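PDB 3DV8: transcriptional regulator, Crp/Fnr family from Eubacterium rectale ATCC 33656, which probably acts as a dimeric transcriptional regulator, pairing a cyclic-nucleotide-binding-type sensor domain with a helix-turn-helix domain that binds DNA. Local coordinates for residues 56-61 against 94-99; 68-73 against 134-139; 31-36 against 98-103; 46-51 against 79-84; 39-44 against 90-95. All coordinates share one frame; numbering follows the deposited sequence.

Contact 1. Residues 56-61 against 94-99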
# COMPACT_ATOMS: atom_id res chain seq x y z
N ARG A 56 5.13 6.78 14.55
CA ARG A 56 5.67 5.82 13.61
C ARG A 56 4.71 4.64 13.40
O ARG A 56 4.46 3.88 14.35
CB ARG A 56 6.98 5.31 14.18
CG ARG A 56 7.75 4.34 13.31
CD ARG A 56 8.40 3.26 14.14
NE ARG A 56 8.95 2.21 13.29
CZ ARG A 56 9.36 1.01 13.71
NH1 ARG A 56 9.22 0.65 14.98
NH2 ARG A 56 9.85 0.16 12.82
N THR A 57 4.18 4.50 12.17
CA THR A 57 3.32 3.39 11.79
C THR A 57 4.21 2.31 11.18
O THR A 57 4.95 2.59 10.26
CB THR A 57 2.22 3.81 10.83
OG1 THR A 57 1.40 4.77 11.48
CG2 THR A 57 1.35 2.60 10.41
N TYR A 58 4.14 1.10 11.72
CA TYR A 58 4.93 -0.03 11.25
C TYR A 58 4.19 -1.36 11.36
O TYR A 58 3.10 -1.45 11.95
CB TYR A 58 6.27 -0.08 12.02
CG TYR A 58 6.21 -0.39 13.51
CD1 TYR A 58 5.74 0.57 14.44
CD2 TYR A 58 6.69 -1.60 14.02
CE1 TYR A 58 5.72 0.30 15.82
CE2 TYR A 58 6.66 -1.88 15.39
CZ TYR A 58 6.18 -0.92 16.29
OH TYR A 58 6.16 -1.21 17.64
N ILE A 59 4.79 -2.38 10.76
CA ILE A 59 4.26 -3.73 10.79
C ILE A 59 5.32 -4.65 11.36
O ILE A 59 6.51 -4.39 11.22
CB ILE A 59 3.71 -4.19 9.41
CG1 ILE A 59 4.80 -4.20 8.31
CG2 ILE A 59 2.54 -3.30 9.01
CD1 ILE A 59 4.31 -4.76 6.98
N LEU A 60 4.86 -5.71 12.03
CA LEU A 60 5.70 -6.70 12.68
C LEU A 60 5.45 -8.07 12.07
O LEU A 60 4.29 -8.46 11.90
CB LEU A 60 5.37 -6.75 14.19
CG LEU A 60 6.13 -5.85 15.16
CD1 LEU A 60 5.32 -5.61 16.42
CD2 LEU A 60 7.49 -6.46 15.50
N SER A 61 6.52 -8.80 11.76
CA SER A 61 6.39 -10.19 11.32
C SER A 61 6.15 -11.01 12.59
O SER A 61 6.45 -10.55 13.71
CB SER A 61 7.65 -10.71 10.60
OG SER A 61 8.67 -11.16 11.48
N THR A 94 1.06 -1.28 13.75
CA THR A 94 1.42 -0.82 15.08
C THR A 94 1.85 0.65 14.94
O THR A 94 2.63 0.99 14.04
CB THR A 94 2.50 -1.71 15.73
OG1 THR A 94 1.99 -3.04 15.83
CG2 THR A 94 2.88 -1.21 17.13
N ILE A 95 1.30 1.51 15.80
CA ILE A 95 1.61 2.95 15.81
C ILE A 95 2.18 3.28 17.19
O ILE A 95 1.58 2.90 18.22
CB ILE A 95 0.37 3.84 15.53
CG1 ILE A 95 -0.39 3.35 14.28
CG2 ILE A 95 0.82 5.29 15.34
CD1 ILE A 95 -1.73 4.02 14.07
N GLU A 96 3.34 3.94 17.21
CA GLU A 96 4.01 4.32 18.45
C GLU A 96 4.64 5.71 18.37
O GLU A 96 4.96 6.18 17.28
CB GLU A 96 5.07 3.27 18.82
CG GLU A 96 6.28 3.25 17.89
CD GLU A 96 7.29 2.16 18.22
OE1 GLU A 96 6.96 1.19 18.94
OE2 GLU A 96 8.44 2.29 17.74
N ALA A 97 4.86 6.33 19.54
CA ALA A 97 5.49 7.65 19.64
C ALA A 97 7.02 7.55 19.57
O ALA A 97 7.63 6.91 20.44
CB ALA A 97 5.07 8.35 20.96
N GLU A 98 7.62 8.15 18.55
CA GLU A 98 9.10 8.22 18.43
C GLU A 98 9.73 9.33 19.26
O GLU A 98 10.93 9.27 19.56
CB GLU A 98 9.54 8.37 16.98
CG GLU A 98 9.44 7.11 16.21
CD GLU A 98 10.04 7.26 14.84
OE1 GLU A 98 9.58 8.14 14.07
OE2 GLU A 98 10.96 6.47 14.55
N LYS A 99 8.95 10.37 19.54
CA LYS A 99 9.32 11.46 20.45
C LYS A 99 8.09 11.68 21.30
O LYS A 99 7.01 11.14 20.98
CB LYS A 99 9.67 12.71 19.66
CG LYS A 99 10.92 12.55 18.79
CD LYS A 99 11.25 13.86 18.09
CE LYS A 99 12.60 13.81 17.41
NZ LYS A 99 12.59 12.91 16.26
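The aromatic ring of Y58 is covered on both faces: T94 CB sits over one, 3.9 Å from the ring centroid and 18° off the normal, a CH-pi contact, while the guanidinium of R56 lies across the other with NH1 above the ring centre. R56 O comes to the ring edge, near its plane. The guanidinium has Y58 CG over its own face and E96 OE2 at its edge, in a salt bridge to R56 NH1 at 3.3 Å whose hydrogen bond is weak. The other oxygen of that carboxylate, E96 OE1, lies 2.8 Å from Y58 OH.

All of this stands on one side of an antiparallel ladder in the cupin-like barrel. R56 and E96 form a hydrogen-bonded pair, R56 N to E96 O 2.8 Å, as do Y58 and T94, with T94 N to Y58 O 2.7 Å. T57 and I95 turn to the opposite face, where T57 OG1 meets I95 CG1 at 3.6 Å.

R56 is held from outside as well, NE by T68 OG1 and NH1 by E66. NH1 is thus shared between the carboxylates of E96 and E66, which probably offset the guanidinium charge, and its plane is fixed flat against the ring.

Contact 2. Residues 68-73 against 134-139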
# COMPACT_ATOMS: atom_id res chain seq x y z
N THR A 68 9.09 0.25 8.83
CA THR A 68 8.26 1.46 8.96
C THR A 68 7.49 1.71 7.65
O THR A 68 8.08 1.76 6.58
CB THR A 68 9.11 2.73 9.26
OG1 THR A 68 9.82 2.54 10.49
CG2 THR A 68 8.26 4.00 9.35
N LEU A 69 6.17 1.87 7.76
CA LEU A 69 5.33 2.19 6.62
C LEU A 69 5.43 3.69 6.33
O LEU A 69 5.67 4.10 5.20
CB LEU A 69 3.88 1.76 6.86
CG LEU A 69 3.65 0.26 7.11
CD1 LEU A 69 2.16 -0.00 7.22
CD2 LEU A 69 4.24 -0.61 6.02
N TYR A 70 5.25 4.51 7.36
CA TYR A 70 5.34 5.97 7.25
C TYR A 70 5.44 6.58 8.63
O TYR A 70 5.22 5.90 9.64
CB TYR A 70 4.10 6.54 6.52
CG TYR A 70 2.79 6.15 7.16
CD1 TYR A 70 2.23 6.91 8.19
CD2 TYR A 70 2.10 4.99 6.74
CE1 TYR A 70 1.03 6.54 8.80
CE2 TYR A 70 0.89 4.61 7.34
CZ TYR A 70 0.36 5.39 8.38
OH TYR A 70 -0.82 5.03 8.97
N ARG A 71 5.76 7.87 8.65
CA ARG A 71 5.82 8.67 9.88
C ARG A 71 4.81 9.82 9.80
O ARG A 71 4.54 10.35 8.72
CB ARG A 71 7.23 9.21 10.09
CG ARG A 71 8.21 8.19 10.64
CD ARG A 71 9.63 8.72 10.51
NE ARG A 71 10.61 8.14 11.43
CZ ARG A 71 11.93 8.34 11.36
NH1 ARG A 71 12.50 9.02 10.36
NH2 ARG A 71 12.72 7.79 12.27
N LEU A 72 4.26 10.16 10.96
CA LEU A 72 3.33 11.27 11.13
C LEU A 72 4.02 12.30 12.04
O LEU A 72 4.59 11.93 13.07
CB LEU A 72 2.02 10.79 11.74
CG LEU A 72 1.23 9.70 10.98
CD1 LEU A 72 0.02 9.32 11.81
CD2 LEU A 72 0.80 10.16 9.59
N PHE A 73 3.98 13.58 11.63
CA PHE A 73 4.62 14.71 12.36
C PHE A 73 3.55 15.71 12.84
O PHE A 73 2.36 15.39 12.80
CB PHE A 73 5.63 15.38 11.42
CG PHE A 73 6.70 14.45 10.93
CD1 PHE A 73 7.82 14.18 11.72
CD2 PHE A 73 6.58 13.84 9.68
CE1 PHE A 73 8.82 13.32 11.28
CE2 PHE A 73 7.58 12.97 9.21
CZ PHE A 73 8.71 12.71 10.01
N SER A 134 -0.52 6.26 -0.87
CA SER A 134 0.61 6.81 -1.64
C SER A 134 1.95 6.65 -0.88
O SER A 134 2.93 6.28 -1.51
CB SER A 134 0.38 8.27 -2.03
OG SER A 134 -0.81 8.44 -2.78
N ASP A 135 1.96 6.91 0.44
CA ASP A 135 3.18 6.72 1.28
C ASP A 135 3.68 5.27 1.19
O ASP A 135 4.87 5.03 0.94
CB ASP A 135 2.92 7.02 2.78
CG ASP A 135 2.60 8.49 3.07
OD1 ASP A 135 2.98 9.37 2.28
OD2 ASP A 135 1.99 8.76 4.13
N VAL A 136 2.77 4.33 1.38
CA VAL A 136 3.06 2.90 1.27
C VAL A 136 3.49 2.49 -0.16
O VAL A 136 4.30 1.58 -0.32
CB VAL A 136 1.87 2.05 1.79
CG1 VAL A 136 2.05 0.61 1.46
CG2 VAL A 136 1.71 2.25 3.31
N MSE A 137 2.96 3.16 -1.19
CA MSE A 137 3.39 2.89 -2.58
C MSE A 137 4.80 3.39 -2.89
O MSE A 137 5.49 2.77 -3.70
CB MSE A 137 2.38 3.41 -3.59
CG MSE A 137 1.06 2.64 -3.60
SE MSE A 137 1.20 0.93 -4.48
CE MSE A 137 1.99 0.01 -3.16
N TRP A 138 5.21 4.51 -2.27
CA TRP A 138 6.59 4.99 -2.36
C TRP A 138 7.52 3.96 -1.70
O TRP A 138 8.62 3.71 -2.20
CB TRP A 138 6.77 6.38 -1.75
CG TRP A 138 8.23 6.75 -1.55
CD1 TRP A 138 9.11 7.20 -2.51
CD2 TRP A 138 8.97 6.68 -0.32
NE1 TRP A 138 10.35 7.41 -1.94
CE2 TRP A 138 10.30 7.10 -0.61
CE3 TRP A 138 8.65 6.30 1.00
CZ2 TRP A 138 11.30 7.15 0.39
CZ3 TRP A 138 9.65 6.35 1.99
CH2 TRP A 138 10.96 6.78 1.68
N LEU A 139 7.05 3.36 -0.59
CA LEU A 139 7.78 2.32 0.11
C LEU A 139 7.97 1.06 -0.75
O LEU A 139 9.08 0.53 -0.77
CB LEU A 139 7.13 1.97 1.46
CG LEU A 139 7.87 0.98 2.37
CD1 LEU A 139 9.29 1.40 2.65
CD2 LEU A 139 7.13 0.83 3.66
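L139 swings CG away from its backbone N (chi1 -174°), which carries the leucine off the helix towards strand 66-72, and CD2 comes to 3.2 Å from T68 O and 3.7 Å from L69 CA. Y70 holds its ring between its own backbone N and carbonyl carbon (chi1 55°), which places the CD2 edge toward V136 CG2; the nearness of its CB to D135 comes from the backbone, since the bond from CA to CB points at the helix. The two leucine side chains meet at about a right angle, L69 CD2 to L139 CD2 4.0 Å. V136 CG2 reaches both strand residues, 4.2 Å from L69 CB and 4.4 Å from Y70 CD2, the latter approach being near the ring plane.

The strand is not regular here. L69 and Y70 both stand opposite T57, a classic beta bulge, and L69 has a helix-like psi. Two consecutive residues therefore present themselves to the helix, which passes with its axis 7.6 Å from that of the strand. Helix 119-145 is the long helix that, as in other Crp/Fnr proteins, runs along the dimer interface: M137 of the second subunit packs on both L69 and V136.

No hydrogen bond joins the segments. D135 meets Y70 through a non-bonded contact, OD2 3.9 Å from CB, with the carboxylate turned 44° from the ring plane; its ion pair with R132 is long and weak. At the other end of the contact T68 OG1 turns to H178 ND1 on helix 172-179, within the DNA-binding part of the chain.

Contact 3. Residues 31-36 against 98-103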
# COMPACT_ATOMS: atom_id res chain seq x y z
N VAL A 31 1.74 11.72 25.17
CA VAL A 31 2.27 10.36 25.01
C VAL A 31 3.80 10.42 25.04
O VAL A 31 4.39 11.13 24.24
CB VAL A 31 1.81 9.76 23.64
CG1 VAL A 31 2.22 8.32 23.51
CG2 VAL A 31 0.30 9.88 23.49
N LYS A 32 4.44 9.70 25.97
CA LYS A 32 5.91 9.66 26.05
C LYS A 32 6.48 8.76 24.94
O LYS A 32 5.78 7.85 24.46
CB LYS A 32 6.41 9.20 27.43
CG LYS A 32 6.06 10.18 28.55
CD LYS A 32 6.78 9.87 29.85
CE LYS A 32 6.38 10.86 30.95
NZ LYS A 32 7.25 10.79 32.17
N LYS A 33 7.73 9.03 24.56
CA LYS A 33 8.38 8.27 23.48
C LYS A 33 8.56 6.81 23.85
O LYS A 33 8.91 6.51 24.98
CB LYS A 33 9.71 8.89 23.03
CG LYS A 33 10.92 8.74 23.94
CD LYS A 33 12.15 9.40 23.31
CE LYS A 33 12.79 8.57 22.22
NZ LYS A 33 13.70 9.42 21.39
N GLY A 34 8.31 5.92 22.89
CA GLY A 34 8.35 4.48 23.11
C GLY A 34 7.00 3.87 23.43
O GLY A 34 6.90 2.64 23.52
N THR A 35 5.96 4.70 23.63
CA THR A 35 4.61 4.20 23.91
C THR A 35 3.94 3.76 22.61
O THR A 35 3.93 4.52 21.63
CB THR A 35 3.68 5.26 24.57
OG1 THR A 35 4.30 5.83 25.72
CG2 THR A 35 2.34 4.64 24.96
N ILE A 36 3.38 2.55 22.62
CA ILE A 36 2.57 2.03 21.52
C ILE A 36 1.16 2.59 21.81
O ILE A 36 0.62 2.36 22.89
CB ILE A 36 2.61 0.47 21.48
CG1 ILE A 36 4.07 -0.00 21.28
CG2 ILE A 36 1.69 -0.08 20.38
CD1 ILE A 36 4.26 -1.51 21.14
N GLU A 98 7.62 8.15 18.55
CA GLU A 98 9.10 8.22 18.43
C GLU A 98 9.73 9.33 19.26
O GLU A 98 10.93 9.27 19.56
CB GLU A 98 9.54 8.37 16.98
CG GLU A 98 9.44 7.11 16.21
CD GLU A 98 10.04 7.26 14.84
OE1 GLU A 98 9.58 8.14 14.07
OE2 GLU A 98 10.96 6.47 14.55
N LYS A 99 8.95 10.37 19.54
CA LYS A 99 9.32 11.46 20.45
C LYS A 99 8.09 11.68 21.30
O LYS A 99 7.01 11.14 20.98
CB LYS A 99 9.67 12.71 19.66
CG LYS A 99 10.92 12.55 18.79
CD LYS A 99 11.25 13.86 18.09
CE LYS A 99 12.60 13.81 17.41
NZ LYS A 99 12.59 12.91 16.26
N ASP A 100 8.24 12.43 22.40
CA ASP A 100 7.09 12.77 23.28
C ASP A 100 6.10 13.53 22.43
O ASP A 100 6.48 14.52 21.80
CB ASP A 100 7.51 13.64 24.47
CG ASP A 100 8.31 12.88 25.51
OD1 ASP A 100 8.60 11.68 25.34
OD2 ASP A 100 8.65 13.52 26.53
N THR A 101 4.84 13.08 22.40
CA THR A 101 3.84 13.65 21.51
C THR A 101 2.54 14.09 22.20
O THR A 101 2.00 13.37 23.04
CB THR A 101 3.51 12.65 20.38
OG1 THR A 101 4.73 12.23 19.76
CG2 THR A 101 2.60 13.28 19.33
N ASP A 102 2.07 15.29 21.83
CA ASP A 102 0.79 15.84 22.28
C ASP A 102 -0.22 15.57 21.17
O ASP A 102 -0.07 16.08 20.06
CB ASP A 102 0.90 17.34 22.54
CG ASP A 102 1.78 17.66 23.72
OD1 ASP A 102 1.60 17.03 24.78
OD2 ASP A 102 2.62 18.58 23.60
N LEU A 103 -1.24 14.76 21.50
CA LEU A 103 -2.29 14.36 20.57
C LEU A 103 -3.67 14.78 21.05
O LEU A 103 -3.89 15.02 22.24
CB LEU A 103 -2.37 12.82 20.46
CG LEU A 103 -1.25 11.93 19.95
CD1 LEU A 103 -0.01 12.03 20.82
CD2 LEU A 103 -1.73 10.48 19.95
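K33 lies along the backbone of residues 98-100, in the type II turn from K32 to T35, which carries the chain from strand 27-31 in one sheet of the cupin-type barrel to strand 36-39 in the other. Its CB rests 3.7 Å from K99 CA. CG starts between the backbone N and the carbonyl carbon (chi1 74°) and passes 4.0 Å from D100 OD1. CD lies 3.9 Å from E98 O, and a bend in the chain (chi3 -78°) brings CE to 3.3 Å from E98 O; NZ also reaches it at 3.3 Å, in a weak hydrogen bond.

Beside the turn, V31 and T101 form a hydrogen-bonded pair, with V31 N to T101 O 2.7 Å and T101 N to V31 O also 2.7 Å. Their side chains share a face of the sheet, and V31 CG2 meets L103 CD1 on its buried side, where I37 also packs on both. K32, K33 and D100 remain on the solvent side. K32 O accepts from both N and OG1 of T35, on the same face of its carbonyl plane.

D100 grips the turn itself: K33 N donates to D100 OD1 at 2.9 Å, meeting that oxygen on its anti side, 22° out of the carboxylate plane.

Contact 4. Residues 46-51 against 79-84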
# COMPACT_ATOMS: atom_id res chain seq x y z
N GLY A 46 -9.25 5.84 18.03
CA GLY A 46 -9.85 6.88 17.18
C GLY A 46 -8.83 7.55 16.29
O GLY A 46 -7.68 7.11 16.23
N LEU A 47 -9.27 8.60 15.59
CA LEU A 47 -8.37 9.38 14.74
C LEU A 47 -7.51 10.24 15.66
O LEU A 47 -8.02 10.77 16.64
CB LEU A 47 -9.11 10.26 13.72
CG LEU A 47 -9.73 9.53 12.52
CD1 LEU A 47 -10.98 8.71 12.88
CD2 LEU A 47 -10.06 10.53 11.45
N LEU A 48 -6.22 10.36 15.35
CA LEU A 48 -5.26 11.13 16.15
C LEU A 48 -4.82 12.35 15.36
O LEU A 48 -4.42 12.21 14.21
CB LEU A 48 -4.02 10.29 16.53
CG LEU A 48 -4.23 8.86 17.04
CD1 LEU A 48 -2.92 8.13 17.20
CD2 LEU A 48 -5.03 8.84 18.33
N LEU A 49 -4.92 13.54 15.97
CA LEU A 49 -4.43 14.79 15.38
C LEU A 49 -3.18 15.13 16.19
O LEU A 49 -3.25 15.34 17.41
CB LEU A 49 -5.48 15.91 15.47
CG LEU A 49 -5.13 17.26 14.83
CD1 LEU A 49 -4.87 17.14 13.32
CD2 LEU A 49 -6.23 18.31 15.09
N VAL A 50 -2.03 15.12 15.53
CA VAL A 50 -0.75 15.40 16.17
C VAL A 50 -0.60 16.92 16.34
O VAL A 50 -0.38 17.62 15.36
CB VAL A 50 0.44 14.79 15.36
CG1 VAL A 50 1.79 15.16 15.98
CG2 VAL A 50 0.30 13.26 15.25
N LYS A 51 -0.76 17.41 17.56
CA LYS A 51 -0.52 18.84 17.86
C LYS A 51 0.99 19.10 17.75
O LYS A 51 1.41 20.05 17.09
CB LYS A 51 -0.99 19.23 19.27
CG LYS A 51 -0.86 20.74 19.56
CD LYS A 51 -1.04 21.08 21.04
CE LYS A 51 -0.71 22.54 21.31
NZ LYS A 51 -0.78 22.86 22.76
N LEU A 79 -5.28 8.00 10.64
CA LEU A 79 -6.55 7.34 10.31
C LEU A 79 -6.57 5.89 10.80
O LEU A 79 -7.59 5.45 11.35
CB LEU A 79 -6.81 7.36 8.80
CG LEU A 79 -8.09 6.71 8.25
CD1 LEU A 79 -9.34 7.15 9.00
CD2 LEU A 79 -8.25 7.01 6.77
N LEU A 80 -5.45 5.17 10.61
CA LEU A 80 -5.35 3.72 10.91
C LEU A 80 -5.42 3.32 12.39
O LEU A 80 -5.54 2.12 12.70
CB LEU A 80 -4.13 3.10 10.20
CG LEU A 80 -4.05 3.30 8.68
CD1 LEU A 80 -2.79 2.65 8.12
CD2 LEU A 80 -5.30 2.80 7.94
N SER A 81 -5.34 4.30 13.28
CA SER A 81 -5.60 4.12 14.72
C SER A 81 -7.11 3.89 14.99
O SER A 81 -7.48 3.45 16.09
CB SER A 81 -5.06 5.31 15.52
OG SER A 81 -5.46 6.51 14.91
N ALA A 82 -7.97 4.22 14.00
CA ALA A 82 -9.40 3.95 14.02
C ALA A 82 -9.78 2.97 12.88
O ALA A 82 -10.90 3.03 12.39
CB ALA A 82 -10.18 5.27 13.88
N SER A 83 -8.88 2.04 12.51
CA SER A 83 -9.09 1.04 11.40
C SER A 83 -10.39 0.22 11.45
O SER A 83 -10.95 -0.13 10.40
CB SER A 83 -7.91 0.05 11.30
OG SER A 83 -6.73 0.65 10.79
N CYS A 84 -10.85 -0.08 12.66
CA CYS A 84 -12.09 -0.85 12.87
C CYS A 84 -13.36 -0.17 12.34
O CYS A 84 -14.36 -0.85 12.13
CB CYS A 84 -12.27 -1.17 14.36
SG CYS A 84 -12.84 0.25 15.37
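S81 and G46 make the tight end of this contact. The hydroxyl of S81 donates to G46 O, with OG 2.7 Å from the oxygen and tilted 17° from the carbonyl plane. The torsion responsible is chi1 of 47°, which sets OG between the serine's own N and carbonyl carbon and so points it at the strand. The same OG lies 3.4 Å from L48 CG, which covers the bond with hydrocarbon. Next to it A82 CB abuts the glycine backbone, 3.6 Å from G46 C, and meets L47 CD1 at 3.7 Å. The backbone angles of G46 are ones at which a side-chain carbon would jam against the carbonyl oxygen of the preceding residue.

The packing is looser at L79, whose CD1 approaches L47 CD2 only to 4.2 Å. The segments then diverge in both directions: strand 46-50 runs on to the exposed K51, while the 3-10 turn leads to the exposed C84, whose disulfide to C44 fastens it to the loop preceding the strand. S83 OG turns back to L80 O within the turn. By its position in the fold this turn probably corresponds to the region of the phosphate-binding cassette in cyclic-nucleotide-binding domains.

Around the contact, L48 packs on L103 and I105 of strand 101-107, L47 and A82 touch Y111 and A108 of helix 108-117, and L79 is covered by T125, L128 and M129 of helix 119-145.

Contact 5. Residues 39-44 against 90-95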
# COMPACT_ATOMS: atom_id res chain seq x y z
N ASN A 39 -2.09 -0.96 18.53
CA ASN A 39 -1.45 -2.27 18.34
C ASN A 39 -2.39 -3.23 17.63
O ASN A 39 -2.95 -4.13 18.25
CB ASN A 39 -0.98 -2.80 19.72
CG ASN A 39 -0.12 -4.07 19.62
OD1 ASN A 39 0.62 -4.29 18.66
ND2 ASN A 39 -0.20 -4.90 20.66
N GLY A 40 -2.57 -2.99 16.33
CA GLY A 40 -3.41 -3.81 15.47
C GLY A 40 -4.86 -3.89 15.92
O GLY A 40 -5.41 -2.89 16.39
N ASN A 41 -5.43 -5.10 15.84
CA ASN A 41 -6.83 -5.37 16.24
C ASN A 41 -7.11 -5.26 17.74
O ASN A 41 -8.28 -5.28 18.14
CB ASN A 41 -7.28 -6.76 15.75
CG ASN A 41 -7.29 -6.90 14.24
OD1 ASN A 41 -7.36 -5.91 13.50
ND2 ASN A 41 -7.24 -8.13 13.76
N MSE A 42 -6.07 -5.17 18.58
CA MSE A 42 -6.22 -5.01 20.04
C MSE A 42 -6.92 -3.69 20.39
O MSE A 42 -7.76 -3.66 21.28
CB MSE A 42 -4.86 -5.04 20.76
CG MSE A 42 -3.94 -6.26 20.52
SE MSE A 42 -4.78 -7.99 20.89
CE MSE A 42 -5.85 -8.30 19.22
N ASP A 43 -6.56 -2.61 19.69
CA ASP A 43 -7.05 -1.25 19.93
C ASP A 43 -7.82 -0.66 18.75
O ASP A 43 -7.58 -1.01 17.59
CB ASP A 43 -5.85 -0.33 20.19
CG ASP A 43 -5.04 -0.75 21.41
OD1 ASP A 43 -5.60 -0.74 22.53
OD2 ASP A 43 -3.84 -1.07 21.25
N CYS A 44 -8.74 0.25 19.07
CA CYS A 44 -9.45 1.05 18.07
C CYS A 44 -9.90 2.34 18.75
O CYS A 44 -11.10 2.62 18.90
CB CYS A 44 -10.60 0.30 17.41
SG CYS A 44 -11.19 1.26 16.01
N GLN A 90 -8.27 -4.78 6.07
CA GLN A 90 -8.00 -6.15 6.53
C GLN A 90 -6.52 -6.43 6.78
O GLN A 90 -6.02 -7.52 6.53
CB GLN A 90 -8.64 -7.15 5.55
CG GLN A 90 -10.17 -7.16 5.62
CD GLN A 90 -10.69 -7.70 6.95
OE1 GLN A 90 -10.17 -8.68 7.48
NE2 GLN A 90 -11.72 -7.06 7.49
N PHE A 91 -5.82 -5.41 7.29
CA PHE A 91 -4.41 -5.50 7.70
C PHE A 91 -4.26 -4.74 9.01
O PHE A 91 -4.98 -3.76 9.26
CB PHE A 91 -3.45 -4.94 6.64
CG PHE A 91 -3.64 -3.47 6.34
CD1 PHE A 91 -4.66 -3.04 5.49
CD2 PHE A 91 -2.78 -2.51 6.88
CE1 PHE A 91 -4.84 -1.66 5.19
CE2 PHE A 91 -2.93 -1.13 6.59
CZ PHE A 91 -3.97 -0.71 5.74
N GLU A 92 -3.32 -5.19 9.83
CA GLU A 92 -3.04 -4.54 11.10
C GLU A 92 -1.67 -3.85 11.08
O GLU A 92 -0.74 -4.28 10.39
CB GLU A 92 -3.31 -5.46 12.31
CG GLU A 92 -3.11 -6.94 12.12
CD GLU A 92 -3.42 -7.77 13.35
OE1 GLU A 92 -3.95 -7.25 14.36
OE2 GLU A 92 -3.11 -8.98 13.30
N VAL A 93 -1.61 -2.73 11.79
CA VAL A 93 -0.40 -1.91 11.91
C VAL A 93 -0.20 -1.55 13.38
O VAL A 93 -1.16 -1.53 14.16
CB VAL A 93 -0.51 -0.60 11.06
CG1 VAL A 93 -0.71 -0.93 9.58
CG2 VAL A 93 -1.62 0.33 11.57
N THR A 94 1.06 -1.28 13.75
CA THR A 94 1.42 -0.82 15.08
C THR A 94 1.85 0.65 14.94
O THR A 94 2.63 0.99 14.04
CB THR A 94 2.50 -1.71 15.73
OG1 THR A 94 1.99 -3.04 15.83
CG2 THR A 94 2.88 -1.21 17.13
N ILE A 95 1.30 1.51 15.80
CA ILE A 95 1.61 2.95 15.81
C ILE A 95 2.18 3.28 17.19
O ILE A 95 1.58 2.90 18.22
CB ILE A 95 0.37 3.84 15.53
CG1 ILE A 95 -0.39 3.35 14.28
CG2 ILE A 95 0.82 5.29 15.34
CD1 ILE A 95 -1.73 4.02 14.07
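E92 lays its side chain across the start of the loop that begins at G40, with CB 3.6 Å from G40 CA and the carboxylate beside the amide of N41. The loop follows the last antiparallel pair at this edge of the sheet, N39 opposite T94, a non-hydrogen-bonded pair, where strand 36-39 of the barrel ends. E92 OE1 accepts from N41 N at 3.0 Å, a nearly straight bond (N-H...O 167°) that meets the oxygen close to its C-O axis. The two side chains cross at about a right angle while their flat groups are only slightly inclined, and OE1 comes to 3.4 Å from N41 CG. N41 ND2 is also near, but its angle is too poor for a hydrogen bond.

G40 has a positive phi, and its CA packs against E92 CB at a place where a side-chain carbon would collide with E92 OE1. N39 sets CG opposite its backbone N (chi1 -172°), which brings OD1 beside T94 OG1 in a long, undecided approach of 3.4 Å.

Beyond E92, the ring of F91 meets that of F133 of the second subunit, and Q90 N bonds to S134 OG of that subunit. At the other end, C44 is joined to C84 by a disulfide.

V93 packs its side chain on T57 and I59, away from the 39-44 loop, while its carbonyl O accepts from G40 N at 3.0 Å, the donor tilted 34° from the carbonyl plane.

Contacts 1, 2 and 4 are buried, whereas 3 and 5 lie partly at the surface. Contacts 1 and 5 share T94 and I95, working on the two sides of strand 94-97; contacts 1 and 3 share E98 and K99, where that strand turns towards 101-107. Contact 2 joins the same sheet to the dimer helix without a hydrogen bond, and the R71–E98 salt bridge ties it to contacts 1 and 3. Contact 4 belongs with contact 3 to the other sheet, and the C44–C84 disulfide couples it to contact 5. Main-chain ladders carry contact 1 and part of contact 3; at the surface turns, D100 and E92 each hold a backbone N-H.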